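Local coordinates for lipid binding protein (Grifola frondosa, PDB 5H0Q), which is a lipid-binding protein that probably recognises sphingomyelin/cholesterol membrane domains, for which it appears to serve as a probe, at residues G4-E9 with N96-V101; V32-K37 with Y66-G71; V57-L62 with N134-S139; V112-C117 with S130-P135. All blocks are in the same frame, centred on the assembly; numbering follows the deposited sequence.

Contact 1 (G4-E9 with N96-V101); sequences GVEIDE and NGQWTV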
loop_
_atom_site.group_PDB
_atom_site.type_symbol
_atom_site.label_atom_id
_atom_site.label_comp_id
_atom_site.label_asym_id
_atom_site.label_seq_id
_atom_site.Cartn_x
_atom_site.Cartn_y
_atom_site.Cartn_z
ATOM N N GLY A 4 5.417 6.007 -12.313
ATOM C CA GLY A 4 6.609 5.215 -12.550
ATOM C C GLY A 4 6.478 4.301 -13.756
ATOM O O GLY A 4 5.396 4.071 -14.301
ATOM N N VAL A 5 7.631 3.791 -14.178
ATOM C CA VAL A 5 7.729 2.848 -15.285
ATOM C C VAL A 5 7.785 1.437 -14.718
ATOM O O VAL A 5 8.401 1.193 -13.671
ATOM C CB VAL A 5 8.966 3.128 -16.160
ATOM C CG1 VAL A 5 8.933 2.258 -17.406
ATOM C CG2 VAL A 5 9.042 4.583 -16.531
ATOM N N GLU A 6 7.139 0.504 -15.407
ATOM C CA GLU A 6 7.186 -0.887 -14.978
ATOM C C GLU A 6 8.578 -1.483 -15.199
ATOM O O GLU A 6 9.130 -1.407 -16.295
ATOM C CB GLU A 6 6.122 -1.697 -15.721
ATOM C CG GLU A 6 6.029 -3.155 -15.246
ATOM C CD GLU A 6 4.716 -3.810 -15.606
ATOM O OE1 GLU A 6 4.607 -5.029 -15.387
ATOM O OE2 GLU A 6 3.795 -3.121 -16.087
ATOM N N ILE A 7 9.125 -2.103 -14.156
ATOM C CA ILE A 7 10.475 -2.646 -14.155
ATOM C C ILE A 7 10.323 -4.148 -14.361
ATOM O O ILE A 7 9.971 -4.874 -13.435
ATOM C CB ILE A 7 11.220 -2.304 -12.864
ATOM C CG1 ILE A 7 11.378 -0.774 -12.777
ATOM C CG2 ILE A 7 12.569 -2.983 -12.824
ATOM C CD1 ILE A 7 11.956 -0.305 -11.481
ATOM N N ASP A 8 10.514 -4.577 -15.605
ATOM C CA ASP A 8 10.312 -5.977 -15.983
ATOM C C ASP A 8 11.557 -6.508 -16.680
ATOM O O ASP A 8 12.626 -5.899 -16.614
ATOM C CB ASP A 8 9.092 -6.109 -16.892
ATOM C CG ASP A 8 9.137 -5.166 -18.079
ATOM O OD1 ASP A 8 10.215 -4.593 -18.390
ATOM O OD2 ASP A 8 8.088 -5.009 -18.741
ATOM N N GLU A 9 11.454 -7.675 -17.336
ATOM C CA GLU A 9 12.658 -8.257 -17.920
ATOM C C GLU A 9 13.300 -7.320 -18.931
ATOM O O GLU A 9 14.527 -7.186 -18.973
ATOM C CB GLU A 9 12.342 -9.612 -18.586
ATOM C CG GLU A 9 13.540 -10.201 -19.308
ATOM C CD GLU A 9 13.268 -11.565 -19.942
ATOM O OE1 GLU A 9 12.199 -12.124 -19.658
ATOM O OE2 GLU A 9 14.138 -12.035 -20.705
ATOM N N ASN A 96 5.623 -3.795 -11.082
ATOM C CA ASN A 96 6.835 -3.652 -10.313
ATOM C C ASN A 96 7.452 -2.310 -10.690
ATOM O O ASN A 96 7.504 -1.968 -11.870
ATOM C CB ASN A 96 7.768 -4.813 -10.651
ATOM C CG ASN A 96 9.031 -4.806 -9.860
ATOM O OD1 ASN A 96 9.012 -4.776 -8.638
ATOM N ND2 ASN A 96 10.149 -4.852 -10.552
ATOM N N GLY A 97 7.927 -1.562 -9.694
ATOM C CA GLY A 97 8.474 -0.236 -9.934
ATOM C C GLY A 97 7.451 0.867 -10.050
ATOM O O GLY A 97 7.837 2.015 -10.312
ATOM N N GLN A 98 6.174 0.574 -9.869
ATOM C CA GLN A 98 5.128 1.573 -9.961
ATOM C C GLN A 98 4.533 1.886 -8.596
ATOM O O GLN A 98 4.574 1.077 -7.666
ATOM C CB GLN A 98 4.031 1.141 -10.932
ATOM C CG GLN A 98 4.579 1.021 -12.336
ATOM C CD GLN A 98 3.519 0.792 -13.363
ATOM O OE1 GLN A 98 2.687 -0.079 -13.205
ATOM N NE2 GLN A 98 3.512 1.608 -14.415
ATOM N N TRP A 99 4.027 3.114 -8.490
ATOM C CA TRP A 99 3.268 3.623 -7.350
ATOM C C TRP A 99 1.796 3.785 -7.706
ATOM O O TRP A 99 1.451 4.090 -8.855
ATOM C CB TRP A 99 3.744 5.034 -6.935
ATOM C CG TRP A 99 5.148 5.191 -6.479
ATOM C CD1 TRP A 99 6.251 5.351 -7.249
ATOM C CD2 TRP A 99 5.588 5.223 -5.119
ATOM N NE1 TRP A 99 7.365 5.490 -6.452
ATOM C CE2 TRP A 99 6.980 5.406 -5.139
ATOM C CE3 TRP A 99 4.932 5.106 -3.884
ATOM C CZ2 TRP A 99 7.735 5.491 -3.975
ATOM C CZ3 TRP A 99 5.681 5.185 -2.731
ATOM C CH2 TRP A 99 7.067 5.371 -2.788
ATOM N N THR A 100 0.923 3.646 -6.702
ATOM C CA THR A 100 -0.389 4.253 -6.793
ATOM C C THR A 100 -0.649 5.090 -5.544
ATOM O O THR A 100 0.013 4.941 -4.513
ATOM C CB THR A 100 -1.476 3.216 -7.011
ATOM O OG1 THR A 100 -2.672 3.885 -7.404
ATOM C CG2 THR A 100 -1.724 2.375 -5.767
ATOM N N VAL A 101 -1.599 6.013 -5.666
ATOM C CA VAL A 101 -1.947 6.938 -4.595
ATOM C C VAL A 101 -3.458 7.032 -4.524
ATOM O O VAL A 101 -4.134 7.131 -5.552
ATOM C CB VAL A 101 -1.339 8.337 -4.828
ATOM C CG1 VAL A 101 -1.773 9.299 -3.724
ATOM C CG2 VAL A 101 0.175 8.229 -4.892
HETATM O O HOH W 1 5.674 -5.853 -13.001
HETATM O O HOH W 2 1.527 -0.746 -15.486
#

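Contact 2 (V32-K37 with Y66-G71); sequences VALQRK and YNATGG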
loop_
_atom_site.group_PDB
_atom_site.type_symbol
_atom_site.label_atom_id
_atom_site.label_comp_id
_atom_site.label_asym_id
_atom_site.label_seq_id
_atom_site.Cartn_x
_atom_site.Cartn_y
_atom_site.Cartn_z
ATOM N N VAL A 32 16.031 -4.105 -8.412
ATOM C CA VAL A 32 16.085 -2.870 -9.185
ATOM C C VAL A 32 14.939 -1.950 -8.793
ATOM O O VAL A 32 15.131 -0.750 -8.577
ATOM C CB VAL A 32 16.089 -3.205 -10.688
ATOM C CG1 VAL A 32 16.080 -1.933 -11.528
ATOM C CG2 VAL A 32 17.328 -3.979 -11.011
ATOM N N ALA A 33 13.738 -2.493 -8.635
ATOM C CA ALA A 33 12.612 -1.646 -8.239
ATOM C C ALA A 33 12.875 -0.977 -6.898
ATOM O O ALA A 33 12.604 0.214 -6.718
ATOM C CB ALA A 33 11.316 -2.460 -8.182
ATOM N N LEU A 34 13.389 -1.728 -5.933
ATOM C CA LEU A 34 13.684 -1.119 -4.644
ATOM C C LEU A 34 14.758 -0.052 -4.789
ATOM O O LEU A 34 14.721 0.979 -4.094
ATOM C CB LEU A 34 14.077 -2.212 -3.648
ATOM C CG LEU A 34 14.009 -1.916 -2.152
ATOM C CD1 LEU A 34 12.629 -1.460 -1.766
ATOM C CD2 LEU A 34 14.400 -3.151 -1.348
ATOM N N GLN A 35 15.683 -0.234 -5.738
ATOM C CA GLN A 35 16.704 0.789 -5.970
ATOM C C GLN A 35 16.117 2.045 -6.607
ATOM O O GLN A 35 16.612 3.152 -6.355
ATOM C CB GLN A 35 17.824 0.250 -6.863
ATOM C CG GLN A 35 18.676 -0.820 -6.222
ATOM C CD GLN A 35 19.666 -1.459 -7.188
ATOM O OE1 GLN A 35 19.440 -1.513 -8.399
ATOM N NE2 GLN A 35 20.774 -1.951 -6.646
ATOM N N ARG A 36 15.098 1.899 -7.451
ATOM C CA ARG A 36 14.465 3.011 -8.152
ATOM C C ARG A 36 13.320 3.639 -7.364
ATOM O O ARG A 36 12.596 4.483 -7.912
ATOM C CB ARG A 36 13.944 2.551 -9.514
ATOM C CG ARG A 36 15.026 2.049 -10.482
ATOM C CD ARG A 36 15.619 3.200 -11.293
ATOM N NE ARG A 36 16.565 2.668 -12.276
ATOM C CZ ARG A 36 17.801 2.293 -11.987
ATOM N NH1 ARG A 36 18.254 2.413 -10.746
ATOM N NH2 ARG A 36 18.579 1.802 -12.940
ATOM N N LYS A 37 13.156 3.272 -6.094
ATOM C CA LYS A 37 12.000 3.743 -5.337
ATOM C C LYS A 37 11.891 5.262 -5.367
ATOM O O LYS A 37 10.791 5.809 -5.446
ATOM C CB LYS A 37 12.074 3.253 -3.892
ATOM C CG LYS A 37 10.939 3.769 -3.000
ATOM C CD LYS A 37 11.032 3.191 -1.605
ATOM C CE LYS A 37 9.903 3.650 -0.713
ATOM N NZ LYS A 37 10.005 5.107 -0.358
ATOM N N TYR A 66 4.032 1.422 -3.103
ATOM C CA TYR A 66 5.113 1.126 -4.035
ATOM C C TYR A 66 5.259 -0.385 -4.138
ATOM O O TYR A 66 5.460 -1.058 -3.121
ATOM C CB TYR A 66 6.457 1.737 -3.616
ATOM C CG TYR A 66 7.519 1.622 -4.668
ATOM C CD1 TYR A 66 7.337 2.189 -5.916
ATOM C CD2 TYR A 66 8.705 0.927 -4.424
ATOM C CE1 TYR A 66 8.326 2.115 -6.885
ATOM C CE2 TYR A 66 9.686 0.847 -5.388
ATOM C CZ TYR A 66 9.483 1.424 -6.610
ATOM O OH TYR A 66 10.444 1.380 -7.572
ATOM N N ASN A 67 5.203 -0.902 -5.360
ATOM C CA ASN A 67 5.382 -2.334 -5.620
ATOM C C ASN A 67 6.810 -2.583 -6.070
ATOM O O ASN A 67 7.188 -2.213 -7.184
ATOM C CB ASN A 67 4.390 -2.817 -6.668
ATOM C CG ASN A 67 4.619 -4.280 -7.042
ATOM O OD1 ASN A 67 5.314 -4.991 -6.333
ATOM N ND2 ASN A 67 4.087 -4.693 -8.174
ATOM N N ALA A 68 7.605 -3.208 -5.193
ATOM C CA ALA A 68 8.960 -3.653 -5.497
ATOM C C ALA A 68 9.084 -5.170 -5.348
ATOM O O ALA A 68 10.144 -5.654 -4.962
ATOM C CB ALA A 68 9.973 -2.949 -4.594
ATOM N N THR A 69 8.008 -5.918 -5.624
ATOM C CA THR A 69 8.051 -7.375 -5.469
ATOM C C THR A 69 8.655 -8.107 -6.649
ATOM O O THR A 69 8.797 -9.337 -6.575
ATOM C CB THR A 69 6.664 -7.943 -5.262
ATOM O OG1 THR A 69 5.887 -7.758 -6.446
ATOM C CG2 THR A 69 6.000 -7.361 -4.049
ATOM N N GLY A 70 8.984 -7.420 -7.714
ATOM C CA GLY A 70 9.557 -8.018 -8.885
ATOM C C GLY A 70 8.542 -8.490 -9.903
ATOM O O GLY A 70 8.936 -9.016 -10.951
ATOM N N GLY A 71 7.260 -8.359 -9.613
ATOM C CA GLY A 71 6.211 -8.659 -10.562
ATOM C C GLY A 71 4.988 -7.832 -10.239
ATOM O O GLY A 71 4.961 -7.085 -9.240
HETATM O O HOH W 3 10.182 3.265 -9.765
#

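Contact 3 (V57-L62 with N134-S139); sequences VGVCVL and NPWNRS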
loop_
_atom_site.group_PDB
_atom_site.type_symbol
_atom_site.label_atom_id
_atom_site.label_comp_id
_atom_site.label_asym_id
_atom_site.label_seq_id
_atom_site.Cartn_x
_atom_site.Cartn_y
_atom_site.Cartn_z
ATOM N N VAL A 57 -9.572 19.844 6.156
ATOM C CA VAL A 57 -9.524 19.496 7.567
ATOM C C VAL A 57 -10.549 18.408 7.851
ATOM O O VAL A 57 -11.727 18.548 7.499
ATOM C CB VAL A 57 -9.792 20.734 8.433
ATOM C CG1 VAL A 57 -9.883 20.349 9.923
ATOM C CG2 VAL A 57 -8.716 21.751 8.202
ATOM N N GLY A 58 -10.113 17.340 8.515
ATOM C CA GLY A 58 -11.024 16.271 8.863
ATOM C C GLY A 58 -10.222 15.102 9.388
ATOM O O GLY A 58 -9.298 15.315 10.176
ATOM N N VAL A 59 -10.557 13.868 9.001
ATOM C CA VAL A 59 -9.714 12.715 9.278
ATOM C C VAL A 59 -9.610 11.946 7.980
ATOM O O VAL A 59 -10.638 11.639 7.362
ATOM C CB VAL A 59 -10.284 11.806 10.381
ATOM C CG1 VAL A 59 -9.400 10.583 10.562
ATOM C CG2 VAL A 59 -10.384 12.551 11.683
ATOM N N CYS A 60 -8.387 11.677 7.546
ATOM C CA CYS A 60 -8.187 10.887 6.342
ATOM C C CYS A 60 -6.805 10.264 6.356
ATOM O O CYS A 60 -5.968 10.551 7.213
ATOM C CB CYS A 60 -8.333 11.740 5.093
ATOM S SG CYS A 60 -6.974 12.957 4.876
ATOM N N VAL A 61 -6.567 9.435 5.352
ATOM C CA VAL A 61 -5.236 8.934 5.071
ATOM C C VAL A 61 -4.958 9.199 3.606
ATOM O O VAL A 61 -5.838 9.037 2.756
ATOM C CB VAL A 61 -5.065 7.431 5.398
ATOM C CG1 VAL A 61 -5.116 7.212 6.900
ATOM C CG2 VAL A 61 -6.128 6.560 4.671
ATOM N N LEU A 62 -3.738 9.600 3.324
ATOM C CA LEU A 62 -3.264 9.880 1.973
ATOM C C LEU A 62 -2.251 8.771 1.687
ATOM O O LEU A 62 -1.116 8.828 2.160
ATOM C CB LEU A 62 -2.615 11.254 1.847
ATOM C CG LEU A 62 -3.394 12.560 2.018
ATOM C CD1 LEU A 62 -4.804 12.474 1.493
ATOM C CD2 LEU A 62 -3.392 12.970 3.476
ATOM N N ASN A 134 -7.240 5.434 11.440
ATOM C CA ASN A 134 -6.880 6.783 11.859
ATOM C C ASN A 134 -8.051 7.338 12.656
ATOM O O ASN A 134 -9.092 7.676 12.063
ATOM C CB ASN A 134 -6.560 7.663 10.651
ATOM C CG ASN A 134 -5.741 8.874 11.039
ATOM O OD1 ASN A 134 -5.219 8.924 12.156
ATOM N ND2 ASN A 134 -5.576 9.821 10.109
ATOM N N PRO A 135 -7.951 7.429 13.977
ATOM C CA PRO A 135 -9.138 7.665 14.803
ATOM C C PRO A 135 -9.523 9.131 14.909
ATOM O O PRO A 135 -8.685 10.029 14.839
ATOM C CB PRO A 135 -8.709 7.140 16.175
ATOM C CG PRO A 135 -7.259 7.399 16.212
ATOM C CD PRO A 135 -6.760 7.170 14.799
ATOM N N TRP A 136 -10.820 9.352 15.116
ATOM C CA TRP A 136 -11.312 10.700 15.369
ATOM C C TRP A 136 -10.908 11.172 16.753
ATOM O O TRP A 136 -10.591 12.354 16.943
ATOM C CB TRP A 136 -12.827 10.731 15.200
ATOM C CG TRP A 136 -13.412 12.117 15.066
ATOM C CD1 TRP A 136 -13.512 12.867 13.922
ATOM C CD2 TRP A 136 -13.985 12.894 16.107
ATOM N NE1 TRP A 136 -14.113 14.066 14.196
ATOM C CE2 TRP A 136 -14.413 14.109 15.536
ATOM C CE3 TRP A 136 -14.174 12.684 17.473
ATOM C CZ2 TRP A 136 -15.015 15.104 16.278
ATOM C CZ3 TRP A 136 -14.778 13.678 18.215
ATOM C CH2 TRP A 136 -15.191 14.875 17.616
ATOM N N ASN A 137 -10.897 10.266 17.737
ATOM C CA ASN A 137 -10.551 10.621 19.109
ATOM C C ASN A 137 -9.035 10.569 19.261
ATOM O O ASN A 137 -8.437 9.484 19.257
ATOM C CB ASN A 137 -11.246 9.680 20.090
ATOM C CG ASN A 137 -10.916 9.986 21.527
ATOM O OD1 ASN A 137 -9.884 10.580 21.833
ATOM N ND2 ASN A 137 -11.788 9.561 22.427
ATOM N N ARG A 138 -8.407 11.731 19.405
ATOM C CA ARG A 138 -6.956 11.783 19.352
ATOM C C ARG A 138 -6.304 11.502 20.695
ATOM O O ARG A 138 -5.093 11.708 20.842
ATOM C CB ARG A 138 -6.500 13.122 18.779
ATOM C CG ARG A 138 -7.069 13.400 17.382
ATOM C CD ARG A 138 -6.878 12.222 16.396
ATOM N NE ARG A 138 -5.473 11.938 16.123
ATOM C CZ ARG A 138 -5.048 11.153 15.130
ATOM N NH1 ARG A 138 -5.906 10.572 14.306
ATOM N NH2 ARG A 138 -3.759 10.971 14.931
ATOM N N SER A 139 -7.052 10.975 21.663
ATOM C CA SER A 139 -6.401 10.249 22.745
ATOM C C SER A 139 -5.676 9.015 22.220
ATOM O O SER A 139 -4.785 8.482 22.897
ATOM C CB SER A 139 -7.431 9.856 23.804
ATOM O OG SER A 139 -7.937 11.004 24.470
#

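Contact 4 (V112-C117 with S130-P135); sequences VGSAGC and SGWQNP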
loop_
_atom_site.group_PDB
_atom_site.type_symbol
_atom_site.label_atom_id
_atom_site.label_comp_id
_atom_site.label_asym_id
_atom_site.label_seq_id
_atom_site.Cartn_x
_atom_site.Cartn_y
_atom_site.Cartn_z
ATOM N N VAL A 112 -16.223 10.429 13.484
ATOM C CA VAL A 112 -15.689 9.084 13.337
ATOM C C VAL A 112 -14.468 9.214 12.446
ATOM O O VAL A 112 -14.337 10.173 11.684
ATOM C CB VAL A 112 -16.737 8.137 12.731
ATOM C CG1 VAL A 112 -16.170 6.741 12.535
ATOM C CG2 VAL A 112 -17.983 8.105 13.609
ATOM N N GLY A 113 -13.553 8.246 12.547
ATOM C CA GLY A 113 -12.306 8.292 11.804
ATOM C C GLY A 113 -12.335 7.537 10.494
ATOM O O GLY A 113 -13.394 7.249 9.930
ATOM N N SER A 114 -11.137 7.242 9.992
ATOM C CA SER A 114 -10.935 6.558 8.718
ATOM C C SER A 114 -10.292 5.210 9.016
ATOM O O SER A 114 -9.236 5.158 9.660
ATOM C CB SER A 114 -10.040 7.383 7.800
ATOM O OG SER A 114 -9.445 6.582 6.810
ATOM N N ALA A 115 -10.929 4.125 8.565
ATOM C CA ALA A 115 -10.385 2.790 8.764
ATOM C C ALA A 115 -10.747 1.922 7.570
ATOM O O ALA A 115 -11.911 1.888 7.161
ATOM C CB ALA A 115 -10.923 2.172 10.049
ATOM N N GLY A 116 -9.758 1.252 6.986
ATOM C CA GLY A 116 -10.028 0.467 5.801
ATOM C C GLY A 116 -8.825 -0.352 5.416
ATOM O O GLY A 116 -7.819 -0.381 6.126
ATOM N N CYS A 117 -8.928 -1.005 4.258
ATOM C CA CYS A 117 -7.811 -1.799 3.779
ATOM C C CYS A 117 -7.933 -2.041 2.289
ATOM O O CYS A 117 -8.998 -1.872 1.684
ATOM C CB CYS A 117 -7.731 -3.119 4.532
ATOM S SG CYS A 117 -9.061 -4.297 4.073
ATOM N N SER A 130 -3.194 -4.509 3.426
ATOM C CA SER A 130 -2.653 -3.214 3.801
ATOM C C SER A 130 -3.785 -2.393 4.397
ATOM O O SER A 130 -4.702 -1.981 3.681
ATOM C CB SER A 130 -2.041 -2.521 2.594
ATOM O OG SER A 130 -1.043 -3.350 2.023
ATOM N N GLY A 131 -3.715 -2.167 5.699
ATOM C CA GLY A 131 -4.797 -1.531 6.410
ATOM C C GLY A 131 -4.352 -0.308 7.188
ATOM O O GLY A 131 -3.200 -0.178 7.595
ATOM N N TRP A 132 -5.310 0.569 7.423
ATOM C CA TRP A 132 -5.070 1.775 8.187
ATOM C C TRP A 132 -6.232 1.972 9.139
ATOM O O TRP A 132 -7.340 1.487 8.923
ATOM C CB TRP A 132 -4.900 2.997 7.261
ATOM C CG TRP A 132 -6.115 3.186 6.376
ATOM C CD1 TRP A 132 -7.242 3.910 6.659
ATOM C CD2 TRP A 132 -6.346 2.561 5.119
ATOM N NE1 TRP A 132 -8.144 3.802 5.625
ATOM C CE2 TRP A 132 -7.626 2.957 4.680
ATOM C CE3 TRP A 132 -5.589 1.697 4.310
ATOM C CZ2 TRP A 132 -8.156 2.527 3.470
ATOM C CZ3 TRP A 132 -6.095 1.311 3.118
ATOM C CH2 TRP A 132 -7.377 1.698 2.711
ATOM N N GLN A 133 -5.966 2.709 10.205
ATOM C CA GLN A 133 -6.992 3.039 11.187
ATOM C C GLN A 133 -6.546 4.356 11.802
ATOM O O GLN A 133 -5.551 4.392 12.537
ATOM C CB GLN A 133 -7.142 1.932 12.223
ATOM C CG GLN A 133 -8.308 2.124 13.201
ATOM C CD GLN A 133 -7.968 3.028 14.375
ATOM O OE1 GLN A 133 -8.520 4.130 14.515
ATOM N NE2 GLN A 133 -7.060 2.576 15.228
ATOM N N ASN A 134 -7.240 5.434 11.440
ATOM C CA ASN A 134 -6.880 6.783 11.859
ATOM C C ASN A 134 -8.051 7.338 12.656
ATOM O O ASN A 134 -9.092 7.676 12.063
ATOM C CB ASN A 134 -6.560 7.663 10.651
ATOM C CG ASN A 134 -5.741 8.874 11.039
ATOM O OD1 ASN A 134 -5.219 8.924 12.156
ATOM N ND2 ASN A 134 -5.576 9.821 10.109
ATOM N N PRO A 135 -7.951 7.429 13.977
ATOM C CA PRO A 135 -9.138 7.665 14.803
ATOM C C PRO A 135 -9.523 9.131 14.909
ATOM O O PRO A 135 -8.685 10.029 14.839
ATOM C CB PRO A 135 -8.709 7.140 16.175
ATOM C CG PRO A 135 -7.259 7.399 16.212
ATOM C CD PRO A 135 -6.760 7.170 14.799
#

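Contact 1 (G4-E9 with N96-V101)
The carboxamide of Asn96 lies almost coplanar with its acceptor: Ile7 O is 1° out of the amide plane, and Asn96 ND2 donates to it at 2.9 Å in a nearly straight bond. Ile7 CB approaches the amide obliquely, from beyond the nitrogen and to one side of its plane, 3.6 Å from Asn96 ND2. CG anti to the backbone N (chi1 -177°) sets the amide on the same side as the residue's own carbonyl, and both reach Ile7: Asn96 O accepts from Ile7 N at 2.8 Å. Ile7 is therefore held at both its N and its O. The Gln98 amide reaches Gly4 with one bond: its NE2 donates to Gly4 O at 3.1 Å, in the plane of the amide but well above that of the carbonyl. Water 2 donates to Gln98 OE1 (2.6 Å) and, weakly, to Glu6 OE2, while water 1 links Glu6 OE1 to Asn96 N; Glu6 also forms a salt bridge with Arg93, and Gln98 OE1 accepts from Gly95 N. Loop 4-9 runs from strand 2-3 toward helix 9-13. Helix 26-35 packs on Ile7 and Asn96, whose OD1 accepts from Gly70 N, and Asn67 of strand 60-68 bonds the backbone of Gly97 and Gln98.

Contact 2 (V32-K37 with Y66-G71)
Tyr66 OH is gripped from two sides: it donates to Ala33 O at 2.6 Å and accepts from water 3 at 2.9 Å. The bond ties the last turn of helix 26-35 to the end of strand 60-68, a helix-on-sheet packing in which the phenol reaches from the strand to a carbonyl at the helix's C-terminal end. Ala33 O lies at the ring edge, in the plane of the phenol, and also receives a weak bond from Arg36 N, the residue at which the helical backbone breaks off. Anti placement of CG relative to the backbone N (chi1 -171°) sends the Tyr66 ring out from the strand. Over one face of the ring runs the aliphatic part of Lys37, a CH-pi contact with CG 4.2 Å from the ring centroid and 26° off its normal. The Lys37 chain, extended as far as CE and then bent, carries its ammonium beyond the ring to Glu197 and Gln41, and Trp99 meets the same tyrosine from the neighbouring strand. Beside the phenol, the methyls Ala33 CB and Ala68 CB touch at 3.9 Å, with Leu34 CD1 at the margin. Asn67 shapes the turn that follows: its OD1 accepts from Thr69 N (2.9 Å), an Asx turn, and from Thr69 OG1 in the carbonyl plane, on a lone pair, while Asn67 ND2 donates to Gly71 O at 2.8 Å.

Contact 3 (V57-L62 with N134-S139)
Val59 lays its CG1 methyl over the carboxamide of Asn134, above the amide plane, with CG1 3.9 Å from Asn134 ND2 and 3.3 Å from the backbone Asn134 O. The other branch, Val59 CG2, meets Trp136 CD1 at 3.9 Å, the two side chains crossing at about a right angle. On the far side of the amide plane from Val59 comes Val61, whose side chain runs past that of Asn134 in the opposite direction, CG1 resting 4.0 Å from Asn134 CB. Thus Val59 covers one face of the amide and Val61 approaches obliquely from the other side, while the amide's polar atoms are satisfied around its rim. Asn134 ND2 donates to Cys60 O at 3.0 Å, a moderately bent bond (141° at the hydrogen) whose acceptor lies in the amide plane, although the donor stands above the plane of the Cys60 carbonyl; it also serves Glu191 O. In the fold this joins the two sheets of a beta sandwich: 57-62 enters strand 60-68 of the mixed sheet, while Asn134 ends strand 126-134 of the antiparallel sheet and begins the loop to strand 143-150. That loop is itself braced by Arg138, which folds back with three successive torsions near -60°, beginning with chi1 at -57°. Its NH1 donates to Asn134 OD1 (2.8 Å), an acceptor in the guanidinium plane, though NH1 stands above the plane of that amide carbonyl, and to Pro135 O (2.9 Å) on a carbonyl lone pair. Ser142 OG bonds both Asn134 OD1 and Arg138 NH2.

Contact 4 (V112-C117 with S130-P135)
The indole of Trp132 folds flat across the backbone of the adjacent strand, with one face turned to Gly116 and Cys117. Gly116 O stands 3.4 Å above the plane of the Trp132 ring over its centre, and Cys117 N lies over the same face, offset toward the rim. Trp132 CG sits between the backbone N and the carbonyl carbon (chi1 57°), which swings the ring over the neighbouring strand, and Gly116 has no side chain, so Trp132 CZ2 comes within 3.6 Å of Gly116 CA. At the indole edge, near its plane, lies Ser114 OG, hydrogen-bonded to His104 ND1; the His104 ring in turn meets Trp132 edge-to-face. Ser114, Trp132 and Asn134 share this face of the sheet, where Val61 touches all three. On the other face Ala115 CB meets Gln133 CG at 4.1 Å; Cys117 points to that face further along. Two hydrogen-bonded pairs each make a reciprocal couple of bonds: Ser114 N to Asn134 O at 2.9 Å and Asn134 N to Ser114 O at 2.7 Å, then Gly116 N to Trp132 O at 3.1 Å and Trp132 N to Gly116 O at 3.0 Å. With the N-to-C directions of 114-117 and 130-134 at 174°, this is a regular antiparallel beta hairpin, with strand 114-121 central in the five-stranded sheet of the sandwich and 126-134 between it and 143-150.

In the fold
The four contacts form two pairs on opposite sides of the chain's centre. Contacts 1 and 2 have centres about 7 Å apart and touch directly: Gly97 N, just ahead of strand 99-105, lies 2.7 Å from Asn67 O of strand 60-68, probably hydrogen-bonded. Contacts 3 and 4, with centres about 8 Å apart, share Asn134 and Pro135; there Val61 CG2 packs 3.5 Å from Trp132 CD1, between the two sheets. Strand 60-68 links the pairs, entering contact 3 at its start and contact 2 at its end; the centres of these two contacts are about 30 Å apart. The two-sheet sandwich with flanking helices recalls the actinoporin fold. No bound lipid marks a site among these contacts.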